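Local structure of chitinase (5GZT) at residues L918-R923 with H959-Y964; L939-A944 with D963-M968; S877-M882 with E924-E929. The protein probably hydrolyses internal beta-1,4 linkages between N-acetylglucosamine units of chitin and chitodextrins, releasing shorter oligosaccharides. All coordinates share one frame; numbering follows the deposited sequence.

In the fold
All three contacts lie in the family 18 TIM barrel formed by the C-terminal part of the chain. Contact 2 pairs its fifth and sixth strands, contact 1 sets the helix that precedes the fifth strand against the lead-in to the sixth, and contact 3 packs that same helix against its neighbour in the outer ring. Centres of contacts 1 and 2 are about 11 Å apart, those of 1 and 3 about 12 Å, and those of 2 and 3 about 18 Å. Contacts 1 and 2 share Asp963 and Tyr964. In this family the substrate cleft lies at the C-terminal ends of the strands, the end toward which contact 2 runs.

Contact 1: residues L918-R923 with H959-Y964; sequences LLKLFR and HQYLDY
Tyr961 lays its ring flat on the backbone of helix 911-933 at Lys920. The main interaction is CH-pi: Lys920 CA stands 3.6 Å from the ring centroid and only 2° off the ring normal. Gln960 CG lies over the opposite face, so the ring is sandwiched between aliphatic carbons. With its CG anti to the backbone N (chi1 175°) and its chain extended beyond, Lys920 passes over the phenol end of the ring, CB 3.5 Å from Tyr961 CZ and CG 3.5 Å from Tyr961 OH, before the chain leads away.

Apolar packing continues along the helix. Leu919 CB touches Tyr961 CD2, and the CD2 methyls of Leu919 and Leu962 meet at 4.1 Å.

The polar part is mostly mediated by water. One water accepts from Arg923 NH2 at 2.9 Å and donates to both Tyr961 O and Asp963 OD1, each 2.7 Å from its oxygen. Direct pairing of Arg923 NH2 with Asp963 OD1 is a long salt bridge of 3.8 Å, the guanidinium and carboxylate planes turned 67° apart. Arg923 CG rests near Tyr961 O; beyond it, bends at chi2 and chi3 turn an edge of the guanidinium to that carbonyl. Both charged groups have further partners: Arg923 NH1 forms a salt bridge to Asp927, NH2 also bonds the carbonyl of Tyr937, and Asp963 OD2 bonds the hydroxyl of Tyr936.

The helix thus meets the approach to barrel strand 964-967 through a CH-pi contact and a hydrated ion pair, with the water satisfying a main-chain carbonyl and probably easing the separation of the charges.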
ATOM      1  N   LEU B 918      -1.951  -5.008 -49.162  1.00 14.93           N
ATOM      2  CA  LEU B 918      -2.850  -6.013 -49.748  1.00 15.39           C
ATOM      3  C   LEU B 918      -4.329  -5.599 -49.672  1.00 15.33           C
ATOM      4  O   LEU B 918      -5.043  -5.642 -50.645  1.00 15.19           O
ATOM      5  CB  LEU B 918      -2.621  -7.371 -49.111  1.00 14.54           C
ATOM      6  CG  LEU B 918      -3.424  -8.492 -49.758  1.00 13.81           C
ATOM      7  CD1 LEU B 918      -2.869  -8.906 -51.091  1.00 15.14           C
ATOM      8  CD2 LEU B 918      -3.387  -9.709 -48.883  1.00 15.61           C
ATOM      9  N   LEU B 919      -4.752  -5.183 -48.497  1.00 14.76           N
ATOM     10  CA  LEU B 919      -6.123  -4.703 -48.255  1.00 14.15           C
ATOM     11  C   LEU B 919      -6.390  -3.473 -49.029  1.00 14.17           C
ATOM     12  O   LEU B 919      -7.471  -3.327 -49.632  1.00 13.34           O
ATOM     13  CB  LEU B 919      -6.362  -4.501 -46.759  1.00 13.23           C
ATOM     14  CG  LEU B 919      -6.370  -5.816 -45.994  1.00 13.73           C
ATOM     15  CD1 LEU B 919      -6.432  -5.604 -44.495  1.00 15.76           C
ATOM     16  CD2 LEU B 919      -7.481  -6.754 -46.447  1.00 13.18           C
ATOM     17  N   LYS B 920      -5.421  -2.550 -49.063  1.00 14.74           N
ATOM     18  CA  LYS B 920      -5.608  -1.329 -49.826  1.00 15.83           C
ATOM     19  C   LYS B 920      -5.876  -1.667 -51.307  1.00 14.85           C
ATOM     20  O   LYS B 920      -6.735  -1.049 -51.988  1.00 13.49           O
ATOM     21  CB  LYS B 920      -4.361  -0.431 -49.733  1.00 18.45           C
ATOM     22  CG  LYS B 920      -4.402   0.804 -50.584  1.00 21.31           C
ATOM     23  CD  LYS B 920      -3.084   1.579 -50.510  1.00 27.16           C
ATOM     24  CE  LYS B 920      -3.317   2.907 -51.228  1.00 30.08           C
ATOM     25  NZ  LYS B 920      -2.099   3.669 -50.872  1.00 36.38           N
ATOM     26  N   LEU B 921      -5.094  -2.595 -51.833  1.00 15.90           N
ATOM     27  CA  LEU B 921      -5.225  -2.953 -53.285  1.00 15.40           C
ATOM     28  C   LEU B 921      -6.550  -3.687 -53.492  1.00 14.68           C
ATOM     29  O   LEU B 921      -7.273  -3.435 -54.464  1.00 16.13           O
ATOM     30  CB  LEU B 921      -4.058  -3.798 -53.748  1.00 15.64           C
ATOM     31  CG  LEU B 921      -4.207  -4.170 -55.240  1.00 17.05           C
ATOM     32  CD1 LEU B 921      -4.045  -2.902 -56.056  1.00 17.53           C
ATOM     33  CD2 LEU B 921      -3.055  -5.067 -55.640  1.00 20.44           C
ATOM     34  N   PHE B 922      -6.873  -4.606 -52.617  1.00 14.02           N
ATOM     35  CA  PHE B 922      -8.176  -5.333 -52.735  1.00 14.48           C
ATOM     36  C   PHE B 922      -9.371  -4.344 -52.729  1.00 14.16           C
ATOM     37  O   PHE B 922     -10.296  -4.479 -53.574  1.00 11.39           O
ATOM     38  CB  PHE B 922      -8.389  -6.371 -51.652  1.00 14.31           C
ATOM     39  CG  PHE B 922      -7.897  -7.773 -51.990  1.00 14.83           C
ATOM     40  CD1 PHE B 922      -6.578  -8.055 -52.180  1.00 15.20           C
ATOM     41  CD2 PHE B 922      -8.790  -8.803 -52.060  1.00 15.21           C
ATOM     42  CE1 PHE B 922      -6.196  -9.315 -52.494  1.00 17.83           C
ATOM     43  CE2 PHE B 922      -8.404 -10.053 -52.315  1.00 15.53           C
ATOM     44  CZ  PHE B 922      -7.116 -10.335 -52.550  1.00 16.17           C
ATOM     45  N   ARG B 923      -9.316  -3.320 -51.853  1.00 14.03           N
ATOM     46  CA  ARG B 923     -10.412  -2.308 -51.803  1.00 14.50           C
ATOM     47  C   ARG B 923     -10.463  -1.484 -53.057  1.00 15.68           C
ATOM     48  O   ARG B 923     -11.553  -1.285 -53.616  1.00 13.44           O
ATOM     49  CB  ARG B 923     -10.287  -1.405 -50.606  1.00 16.80           C
ATOM     50  CG  ARG B 923     -11.371  -0.340 -50.391  1.00 19.67           C
ATOM     51  CD  ARG B 923     -12.707  -0.489 -51.182  1.00 29.64           C
ATOM     52  NE  ARG B 923     -13.535  -1.475 -50.801  1.00 18.51           N
ATOM     53  CZ  ARG B 923     -14.611  -2.042 -51.324  1.00 15.54           C
ATOM     54  NH1 ARG B 923     -15.217  -1.964 -52.500  1.00 16.34           N
ATOM     55  NH2 ARG B 923     -15.121  -2.927 -50.435  1.00 13.39           N
ATOM     56  N   HIS B 959      -8.603  -0.312 -41.236  1.00 16.54           N
ATOM     57  CA  HIS B 959     -10.049  -0.203 -41.081  1.00 15.62           C
ATOM     58  C   HIS B 959     -10.713   0.546 -42.122  1.00 14.86           C
ATOM     59  O   HIS B 959     -11.827   0.149 -42.530  1.00 14.46           O
ATOM     60  CB  HIS B 959     -10.557   0.194 -39.654  1.00 16.13           C
ATOM     61  CG  HIS B 959     -10.166   1.559 -39.238  1.00 16.12           C
ATOM     62  ND1 HIS B 959     -10.828   2.689 -39.654  1.00 16.37           N
ATOM     63  CD2 HIS B 959      -9.161   1.976 -38.435  1.00 17.01           C
ATOM     64  CE1 HIS B 959     -10.211   3.759 -39.170  1.00 17.11           C
ATOM     65  NE2 HIS B 959      -9.222   3.337 -38.384  1.00 18.03           N
ATOM     66  N   GLN B 960     -10.031   1.536 -42.670  1.00 13.54           N
ATOM     67  CA  GLN B 960     -10.586   2.297 -43.769  1.00 15.16           C
ATOM     68  C   GLN B 960     -10.948   1.480 -45.043  1.00 14.49           C
ATOM     69  O   GLN B 960     -11.778   1.910 -45.736  1.00 13.27           O
ATOM     70  CB  GLN B 960      -9.632   3.420 -44.262  1.00 15.32           C
ATOM     71  CG  GLN B 960      -8.306   2.875 -44.784  1.00 16.90           C
ATOM     72  CD  GLN B 960      -7.272   4.020 -45.103  1.00 19.54           C
ATOM     73  OE1 GLN B 960      -6.213   4.107 -44.508  1.00 22.99           O
ATOM     74  NE2 GLN B 960      -7.613   4.844 -45.977  1.00 18.83           N
ATOM     75  N   TYR B 961     -10.266   0.375 -45.298  1.00 13.34           N
ATOM     76  CA  TYR B 961     -10.510  -0.468 -46.489  1.00 14.92           C
ATOM     77  C   TYR B 961     -11.612  -1.509 -46.264  1.00 13.95           C
ATOM     78  O   TYR B 961     -11.937  -2.188 -47.212  1.00 13.11           O
ATOM     79  CB  TYR B 961      -9.174  -1.198 -46.766  1.00 14.14           C
ATOM     80  CG  TYR B 961      -8.015  -0.214 -46.998  1.00 14.56           C
ATOM     81  CD1 TYR B 961      -8.113   0.832 -47.905  1.00 16.95           C
ATOM     82  CD2 TYR B 961      -6.829  -0.318 -46.277  1.00 17.08           C
ATOM     83  CE1 TYR B 961      -7.063   1.733 -48.109  1.00 16.92           C
ATOM     84  CE2 TYR B 961      -5.757   0.613 -46.456  1.00 16.88           C
ATOM     85  CZ  TYR B 961      -5.893   1.605 -47.368  1.00 17.45           C
ATOM     86  OH  TYR B 961      -4.838   2.478 -47.550  1.00 22.16           O
ATOM     87  N   LEU B 962     -12.050  -1.698 -44.988  1.00 11.74           N
ATOM     88  CA  LEU B 962     -12.840  -2.799 -44.556  1.00 12.46           C
ATOM     89  C   LEU B 962     -14.266  -2.437 -44.233  1.00 13.93           C
ATOM     90  O   LEU B 962     -14.531  -1.385 -43.653  1.00 16.21           O
ATOM     91  CB  LEU B 962     -12.249  -3.455 -43.300  1.00 13.12           C
ATOM     92  CG  LEU B 962     -10.822  -4.034 -43.587  1.00 13.76           C
ATOM     93  CD1 LEU B 962     -10.279  -4.608 -42.302  1.00 14.27           C
ATOM     94  CD2 LEU B 962     -10.822  -5.071 -44.660  1.00 13.45           C
ATOM     95  N   ASP B 963     -15.230  -3.273 -44.598  1.00 12.82           N
ATOM     96  CA  ASP B 963     -16.565  -3.110 -44.097  1.00 13.76           C
ATOM     97  C   ASP B 963     -16.638  -3.433 -42.596  1.00 14.06           C
ATOM     98  O   ASP B 963     -17.340  -2.798 -41.873  1.00 14.46           O
ATOM     99  CB  ASP B 963     -17.534  -3.970 -44.899  1.00 15.10           C
ATOM    100  CG  ASP B 963     -17.711  -3.439 -46.291  1.00 16.86           C
ATOM    101  OD1 ASP B 963     -16.830  -3.680 -47.120  1.00 17.58           O
ATOM    102  OD2 ASP B 963     -18.672  -2.699 -46.545  1.00 18.59           O
ATOM    103  N   TYR B 964     -15.898  -4.426 -42.139  1.00 12.35           N
ATOM    104  CA  TYR B 964     -15.827  -4.763 -40.726  1.00 12.44           C
ATOM    105  C   TYR B 964     -14.680  -5.754 -40.591  1.00 12.58           C
ATOM    106  O   TYR B 964     -14.199  -6.344 -41.632  1.00 10.80           O
ATOM    107  CB  TYR B 964     -17.189  -5.367 -40.193  1.00 13.16           C
ATOM    108  CG  TYR B 964     -17.797  -6.356 -41.191  1.00 12.84           C
ATOM    109  CD1 TYR B 964     -17.458  -7.671 -41.160  1.00 13.07           C
ATOM    110  CD2 TYR B 964     -18.630  -5.957 -42.181  1.00 12.56           C
ATOM    111  CE1 TYR B 964     -17.910  -8.553 -42.130  1.00 12.83           C
ATOM    112  CE2 TYR B 964     -19.147  -6.862 -43.093  1.00 11.56           C
ATOM    113  CZ  TYR B 964     -18.781  -8.139 -43.080  1.00 11.74           C
ATOM    114  OH  TYR B 964     -19.216  -9.078 -44.038  1.00 13.59           O
TER
HETATM  115  O   HOH W   1     -14.603  -2.249 -47.677  1.00 11.52           O

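Contact 2: residues L939-A944 with D963-M968; sequences LAIASA and DYMSVM
Ala940 and Tyr964 lie on the interior side of two adjacent parallel strands of the TIM barrel, 938-943 and 964-967, whose short axes run 4.6 Å apart at 25°. The Tyr964 ring comes obliquely to the Ala940 methyl, CE1 3.5 Å from CB. Its chi1 of 42° puts CG between the backbone N and carbonyl carbon and swings the ring toward the neighbouring strand; Glu938 takes its hydroxyl. Ala942 and Ser966 share this side, where Ala942 and Tyr964 touch strand 765-771.

Ile941, Ser943, Met965 and Val967 turn outward to the helices. Ile941 and Met965 lie side by side and point the same way, Ile941 CG1 4.0 Å from Met965 CG, with Ile941 against Phe915 of helix 911-933 and Met965 against Tyr1005 of helix 998-1007. Ser943 OG rests 3.7 Å from Val967 CG2 and is hydrogen-bonded to Tyr1005.

Main-chain bonds set the pairing: Ile941 O receives Ser966 N, Ser943 N gives to Ser966 O, and Ser943 O receives Met968 N. At the strand entrance Leu939 is gripped twice by Asp963. Its O accepts Asp963 N at 2.8 Å, nearly along the C=O axis, while its N gives to Asp963 OD1 at 3.0 Å, approaching the anti side 31° out of the carboxylate plane; Tyr936 holds OD2. One residue thus closes off both the N-H and the carbonyl of Leu939.

At the far end Met968 folds over the carbonyl of Ser943. A bend at its thioether carries CE back to 3.4 Å from Ser943 O, close to the methyls of Ala942 and Ala944.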
ATOM      1  N   LEU B 939     -15.486  -5.949 -48.501  1.00 11.48           N
ATOM      2  CA  LEU B 939     -14.191  -6.519 -48.126  1.00 11.70           C
ATOM      3  C   LEU B 939     -14.106  -6.582 -46.597  1.00 12.60           C
ATOM      4  O   LEU B 939     -14.316  -5.551 -45.946  1.00 12.02           O
ATOM      5  CB  LEU B 939     -13.065  -5.652 -48.669  1.00 11.34           C
ATOM      6  CG  LEU B 939     -11.627  -6.081 -48.351  1.00 11.55           C
ATOM      7  CD1 LEU B 939     -11.346  -7.398 -49.048  1.00 12.17           C
ATOM      8  CD2 LEU B 939     -10.608  -5.068 -48.838  1.00 12.41           C
ATOM      9  N   ALA B 940     -13.815  -7.753 -46.018  1.00 12.68           N
ATOM     10  CA  ALA B 940     -13.708  -7.869 -44.589  1.00 12.34           C
ATOM     11  C   ALA B 940     -12.513  -8.760 -44.300  1.00 13.31           C
ATOM     12  O   ALA B 940     -11.948  -9.319 -45.220  1.00 12.26           O
ATOM     13  CB  ALA B 940     -14.972  -8.509 -44.045  1.00 13.89           C
ATOM     14  N   ILE B 941     -12.121  -8.839 -43.043  1.00 11.73           N
ATOM     15  CA  ILE B 941     -11.196  -9.849 -42.586  1.00 13.91           C
ATOM     16  C   ILE B 941     -11.731 -10.494 -41.354  1.00 15.25           C
ATOM     17  O   ILE B 941     -12.684  -9.973 -40.726  1.00 14.58           O
ATOM     18  CB  ILE B 941      -9.838  -9.280 -42.178  1.00 12.98           C
ATOM     19  CG1 ILE B 941      -9.980  -8.296 -40.975  1.00 13.36           C
ATOM     20  CG2 ILE B 941      -9.277  -8.505 -43.337  1.00 12.51           C
ATOM     21  CD1 ILE B 941      -8.574  -7.773 -40.544  1.00 14.67           C
ATOM     22  N   ALA B 942     -11.175 -11.651 -41.055  1.00 15.71           N
ATOM     23  CA  ALA B 942     -11.256 -12.242 -39.712  1.00 17.42           C
ATOM     24  C   ALA B 942      -9.987 -11.952 -39.028  1.00 17.25           C
ATOM     25  O   ALA B 942      -8.949 -12.069 -39.642  1.00 17.96           O
ATOM     26  CB  ALA B 942     -11.409 -13.722 -39.766  1.00 18.60           C
ATOM     27  N   SER B 943     -10.051 -11.607 -37.740  1.00 17.67           N
ATOM     28  CA  SER B 943      -8.915 -11.156 -36.960  1.00 15.12           C
ATOM     29  C   SER B 943      -8.890 -11.806 -35.570  1.00 16.72           C
ATOM     30  O   SER B 943      -9.886 -12.383 -35.094  1.00 18.87           O
ATOM     31  CB  SER B 943      -8.913  -9.620 -36.875  1.00 17.87           C
ATOM     32  OG  SER B 943     -10.073  -9.127 -36.208  1.00 17.20           O
ATOM     33  N   ALA B 944      -7.726 -11.775 -34.934  1.00 16.70           N
ATOM     34  CA  ALA B 944      -7.470 -12.519 -33.716  1.00 18.93           C
ATOM     35  C   ALA B 944      -7.389 -11.595 -32.479  1.00 18.18           C
ATOM     36  O   ALA B 944      -7.245 -10.352 -32.577  1.00 19.42           O
ATOM     37  CB  ALA B 944      -6.226 -13.403 -33.854  1.00 16.89           C
ATOM     38  N   ASP B 963     -15.230  -3.273 -44.598  1.00 12.82           N
ATOM     39  CA  ASP B 963     -16.565  -3.110 -44.097  1.00 13.76           C
ATOM     40  C   ASP B 963     -16.638  -3.433 -42.596  1.00 14.06           C
ATOM     41  O   ASP B 963     -17.340  -2.798 -41.873  1.00 14.46           O
ATOM     42  CB  ASP B 963     -17.534  -3.970 -44.899  1.00 15.10           C
ATOM     43  CG  ASP B 963     -17.711  -3.439 -46.291  1.00 16.86           C
ATOM     44  OD1 ASP B 963     -16.830  -3.680 -47.120  1.00 17.58           O
ATOM     45  OD2 ASP B 963     -18.672  -2.699 -46.545  1.00 18.59           O
ATOM     46  N   TYR B 964     -15.898  -4.426 -42.139  1.00 12.35           N
ATOM     47  CA  TYR B 964     -15.827  -4.763 -40.726  1.00 12.44           C
ATOM     48  C   TYR B 964     -14.680  -5.754 -40.591  1.00 12.58           C
ATOM     49  O   TYR B 964     -14.199  -6.344 -41.632  1.00 10.80           O
ATOM     50  CB  TYR B 964     -17.189  -5.367 -40.193  1.00 13.16           C
ATOM     51  CG  TYR B 964     -17.797  -6.356 -41.191  1.00 12.84           C
ATOM     52  CD1 TYR B 964     -17.458  -7.671 -41.160  1.00 13.07           C
ATOM     53  CD2 TYR B 964     -18.630  -5.957 -42.181  1.00 12.56           C
ATOM     54  CE1 TYR B 964     -17.910  -8.553 -42.130  1.00 12.83           C
ATOM     55  CE2 TYR B 964     -19.147  -6.862 -43.093  1.00 11.56           C
ATOM     56  CZ  TYR B 964     -18.781  -8.139 -43.080  1.00 11.74           C
ATOM     57  OH  TYR B 964     -19.216  -9.078 -44.038  1.00 13.59           O
ATOM     58  N   MET B 965     -14.293  -5.999 -39.337  1.00 12.19           N
ATOM     59  CA  MET B 965     -13.377  -7.076 -38.908  1.00 14.52           C
ATOM     60  C   MET B 965     -14.210  -8.043 -38.101  1.00 14.85           C
ATOM     61  O   MET B 965     -14.846  -7.586 -37.148  1.00 15.89           O
ATOM     62  CB  MET B 965     -12.273  -6.506 -38.005  1.00 15.03           C
ATOM     63  CG  MET B 965     -11.508  -5.395 -38.682  1.00 18.36           C
ATOM     64  SD  MET B 965     -10.308  -4.808 -37.493  1.00 17.44           S
ATOM     65  CE  MET B 965      -9.608  -3.488 -38.457  1.00 17.73           C
ATOM     66  N   SER B 966     -14.229  -9.328 -38.450  1.00 12.96           N
ATOM     67  CA  SER B 966     -14.924 -10.352 -37.684  1.00 15.60           C
ATOM     68  C   SER B 966     -13.932 -10.826 -36.648  1.00 17.98           C
ATOM     69  O   SER B 966     -12.955 -11.533 -37.005  1.00 16.16           O
ATOM     70  CB  SER B 966     -15.400 -11.491 -38.597  1.00 17.86           C
ATOM     71  OG  SER B 966     -16.444 -11.062 -39.470  1.00 15.46           O
ATOM     72  N   VAL B 967     -14.038 -10.315 -35.390  1.00 15.73           N
ATOM     73  CA  VAL B 967     -13.014 -10.566 -34.430  1.00 14.81           C
ATOM     74  C   VAL B 967     -13.353 -11.908 -33.738  1.00 15.91           C
ATOM     75  O   VAL B 967     -14.492 -12.151 -33.238  1.00 16.56           O
ATOM     76  CB  VAL B 967     -12.897  -9.458 -33.351  1.00 15.30           C
ATOM     77  CG1 VAL B 967     -11.669  -9.668 -32.429  1.00 15.05           C
ATOM     78  CG2 VAL B 967     -12.821  -8.119 -34.023  1.00 14.83           C
ATOM     79  N   MET B 968     -12.335 -12.775 -33.714  1.00 15.62           N
ATOM     80  CA  MET B 968     -12.447 -14.133 -33.182  1.00 18.95           C
ATOM     81  C   MET B 968     -12.301 -14.063 -31.642  1.00 17.52           C
ATOM     82  O   MET B 968     -11.255 -14.391 -31.084  1.00 17.30           O
ATOM     83  CB  MET B 968     -11.379 -15.048 -33.881  1.00 21.02           C
ATOM     84  CG  MET B 968     -11.776 -15.266 -35.367  1.00 24.63           C
ATOM     85  SD  MET B 968     -10.587 -16.368 -36.218  1.00 29.16           S
ATOM     86  CE  MET B 968      -9.122 -15.400 -36.368  1.00 22.47           C
TER

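Contact 3: residues S877-M882 with E924-E929; sequences SAIAFM and EKLDVE
Neighbouring helices of the barrel's outer ring, 868-884 and 911-933, meet here through Ile879, which points its branches at Lys925, Leu926 and Glu929. The short axes stay 11.0 Å apart and cross at -39°, a separation bridged by side chains alone. Ile879 CD1 presses on Lys925 CB at 3.4 Å, tight for two carbons, while CG1 reaches Leu926 CD2 at 3.8 Å as these two side chains slide past each other in opposite directions. Ile879 CG2 lies against Glu929 CG and the carboxylate carbon CD, both 3.6 Å away.

In a TIM barrel each helix links successive parallel strands; helix 868-884 joins strand 848-854 to 889-893, and helix 911-933 continues from there to 938-943. Between them, Met882 adds a second tier: its chain runs extended to SD, which meets Leu926 CD2 at 3.7 Å, so that one leucine methyl lies against both Ile879 and Met882.

The charged ends turn to other partners on helix 868-884. Lys925 NZ forms a salt bridge with Glu872, and Glu929 OE1 is hydrogen-bonded to His883 NE2.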
ATOM      1  N   SER B 877      -7.107 -12.499 -59.213  1.00 17.52           N
ATOM      2  CA  SER B 877      -7.638 -13.871 -59.114  1.00 16.39           C
ATOM      3  C   SER B 877      -8.802 -14.042 -58.100  1.00 16.63           C
ATOM      4  O   SER B 877      -9.770 -14.784 -58.343  1.00 14.51           O
ATOM      5  CB  SER B 877      -6.476 -14.797 -58.790  1.00 17.01           C
ATOM      6  OG  SER B 877      -6.927 -16.096 -58.739  1.00 17.99           O
ATOM      7  N   ALA B 878      -8.707 -13.363 -56.945  1.00 15.15           N
ATOM      8  CA  ALA B 878      -9.778 -13.410 -55.942  1.00 14.71           C
ATOM      9  C   ALA B 878     -11.066 -12.833 -56.487  1.00 14.97           C
ATOM     10  O   ALA B 878     -12.140 -13.364 -56.327  1.00 14.19           O
ATOM     11  CB  ALA B 878      -9.324 -12.565 -54.754  1.00 15.29           C
ATOM     12  N   ILE B 879     -10.918 -11.779 -57.278  1.00 16.02           N
ATOM     13  CA  ILE B 879     -12.086 -11.167 -57.915  1.00 17.38           C
ATOM     14  C   ILE B 879     -12.692 -12.059 -58.979  1.00 17.29           C
ATOM     15  O   ILE B 879     -13.927 -12.128 -59.127  1.00 17.54           O
ATOM     16  CB  ILE B 879     -11.683  -9.743 -58.420  1.00 18.53           C
ATOM     17  CG1 ILE B 879     -11.794  -8.816 -57.221  1.00 19.98           C
ATOM     18  CG2 ILE B 879     -12.460  -9.300 -59.654  1.00 17.78           C
ATOM     19  CD1 ILE B 879     -11.028  -7.589 -57.380  1.00 23.78           C
ATOM     20  N   ALA B 880     -11.855 -12.726 -59.755  1.00 16.16           N
ATOM     21  CA  ALA B 880     -12.424 -13.646 -60.772  1.00 16.99           C
ATOM     22  C   ALA B 880     -13.215 -14.767 -60.069  1.00 17.27           C
ATOM     23  O   ALA B 880     -14.324 -15.152 -60.501  1.00 19.51           O
ATOM     24  CB  ALA B 880     -11.315 -14.243 -61.725  1.00 16.80           C
ATOM     25  N   PHE B 881     -12.674 -15.261 -58.948  1.00 17.00           N
ATOM     26  CA  PHE B 881     -13.346 -16.320 -58.200  1.00 16.41           C
ATOM     27  C   PHE B 881     -14.724 -15.799 -57.656  1.00 17.15           C
ATOM     28  O   PHE B 881     -15.734 -16.462 -57.712  1.00 15.58           O
ATOM     29  CB  PHE B 881     -12.408 -16.778 -57.084  1.00 17.71           C
ATOM     30  CG  PHE B 881     -12.855 -18.034 -56.368  1.00 17.24           C
ATOM     31  CD1 PHE B 881     -13.815 -17.969 -55.371  1.00 16.56           C
ATOM     32  CD2 PHE B 881     -12.274 -19.278 -56.673  1.00 18.69           C
ATOM     33  CE1 PHE B 881     -14.223 -19.079 -54.734  1.00 16.94           C
ATOM     34  CE2 PHE B 881     -12.657 -20.412 -56.001  1.00 18.50           C
ATOM     35  CZ  PHE B 881     -13.622 -20.308 -55.004  1.00 19.56           C
ATOM     36  N   MET B 882     -14.700 -14.592 -57.144  1.00 14.89           N
ATOM     37  CA  MET B 882     -15.874 -13.926 -56.604  1.00 14.72           C
ATOM     38  C   MET B 882     -17.006 -13.889 -57.627  1.00 14.25           C
ATOM     39  O   MET B 882     -18.130 -14.373 -57.366  1.00 13.75           O
ATOM     40  CB  MET B 882     -15.492 -12.547 -56.044  1.00 13.13           C
ATOM     41  CG  MET B 882     -16.677 -11.764 -55.391  1.00 14.08           C
ATOM     42  SD  MET B 882     -16.212 -10.016 -55.140  1.00 14.82           S
ATOM     43  CE  MET B 882     -16.462  -9.442 -56.776  1.00 16.21           C
ATOM     44  N   GLU B 924      -9.301  -1.098 -53.582  1.00 15.28           N
ATOM     45  CA  GLU B 924      -9.297  -0.417 -54.874  1.00 16.66           C
ATOM     46  C   GLU B 924      -9.918  -1.261 -55.979  1.00 15.90           C
ATOM     47  O   GLU B 924     -10.793  -0.808 -56.714  1.00 15.33           O
ATOM     48  CB  GLU B 924      -7.863   0.005 -55.233  1.00 19.84           C
ATOM     49  CG  GLU B 924      -7.749   0.633 -56.586  1.00 25.01           C
ATOM     50  CD  GLU B 924      -6.312   1.092 -56.918  1.00 24.63           C
ATOM     51  OE1 GLU B 924      -5.362   0.318 -56.941  1.00 31.30           O
ATOM     52  OE2 GLU B 924      -6.160   2.234 -57.151  1.00 26.51           O
ATOM     53  N   LYS B 925      -9.513  -2.493 -56.102  1.00 16.40           N
ATOM     54  CA  LYS B 925     -10.063  -3.342 -57.155  1.00 17.96           C
ATOM     55  C   LYS B 925     -11.531  -3.582 -56.992  1.00 17.46           C
ATOM     56  O   LYS B 925     -12.212  -3.712 -57.943  1.00 15.26           O
ATOM     57  CB  LYS B 925      -9.340  -4.663 -57.199  1.00 21.29           C
ATOM     58  CG  LYS B 925      -7.908  -4.385 -57.656  1.00 29.26           C
ATOM     59  CD  LYS B 925      -7.223  -5.541 -58.270  1.00 34.63           C
ATOM     60  CE  LYS B 925      -5.814  -5.168 -58.664  1.00 41.41           C
ATOM     61  NZ  LYS B 925      -5.663  -4.205 -59.800  1.00 44.41           N
ATOM     62  N   LEU B 926     -12.010  -3.707 -55.751  1.00 15.31           N
ATOM     63  CA  LEU B 926     -13.419  -3.990 -55.561  1.00 14.71           C
ATOM     64  C   LEU B 926     -14.238  -2.718 -55.794  1.00 14.73           C
ATOM     65  O   LEU B 926     -15.392  -2.803 -56.179  1.00 14.27           O
ATOM     66  CB  LEU B 926     -13.700  -4.560 -54.159  1.00 14.05           C
ATOM     67  CG  LEU B 926     -13.273  -6.017 -53.970  1.00 14.21           C
ATOM     68  CD1 LEU B 926     -13.394  -6.399 -52.503  1.00 15.69           C
ATOM     69  CD2 LEU B 926     -14.064  -6.968 -54.830  1.00 13.07           C
ATOM     70  N   ASP B 927     -13.670  -1.540 -55.513  1.00 14.12           N
ATOM     71  CA  ASP B 927     -14.325  -0.291 -56.022  1.00 13.87           C
ATOM     72  C   ASP B 927     -14.505  -0.327 -57.534  1.00 13.08           C
ATOM     73  O   ASP B 927     -15.529   0.111 -58.058  1.00 11.36           O
ATOM     74  CB  ASP B 927     -13.534   0.959 -55.637  1.00 14.05           C
ATOM     75  CG  ASP B 927     -13.540   1.213 -54.091  1.00 14.76           C
ATOM     76  OD1 ASP B 927     -14.280   0.533 -53.371  1.00 14.01           O
ATOM     77  OD2 ASP B 927     -12.782   2.074 -53.670  1.00 14.82           O
ATOM     78  N   VAL B 928     -13.457  -0.718 -58.230  1.00 13.11           N
ATOM     79  CA  VAL B 928     -13.511  -0.842 -59.714  1.00 13.82           C
ATOM     80  C   VAL B 928     -14.613  -1.808 -60.096  1.00 14.83           C
ATOM     81  O   VAL B 928     -15.563  -1.452 -60.829  1.00 16.28           O
ATOM     82  CB  VAL B 928     -12.138  -1.235 -60.282  1.00 14.79           C
ATOM     83  CG1 VAL B 928     -12.167  -1.659 -61.769  1.00 16.12           C
ATOM     84  CG2 VAL B 928     -11.187  -0.109 -60.133  1.00 15.50           C
ATOM     85  N   GLU B 929     -14.610  -2.970 -59.448  1.00 14.66           N
ATOM     86  CA  GLU B 929     -15.610  -3.992 -59.758  1.00 13.90           C
ATOM     87  C   GLU B 929     -17.016  -3.445 -59.519  1.00 14.42           C
ATOM     88  O   GLU B 929     -17.936  -3.700 -60.339  1.00 13.10           O
ATOM     89  CB  GLU B 929     -15.399  -5.335 -59.042  1.00 13.27           C
ATOM     90  CG  GLU B 929     -14.131  -6.102 -59.369  1.00 14.53           C
ATOM     91  CD  GLU B 929     -14.048  -6.312 -60.894  1.00 15.68           C
ATOM     92  OE1 GLU B 929     -15.001  -6.894 -61.454  1.00 15.45           O
ATOM     93  OE2 GLU B 929     -13.112  -5.726 -61.495  1.00 18.77           O
TER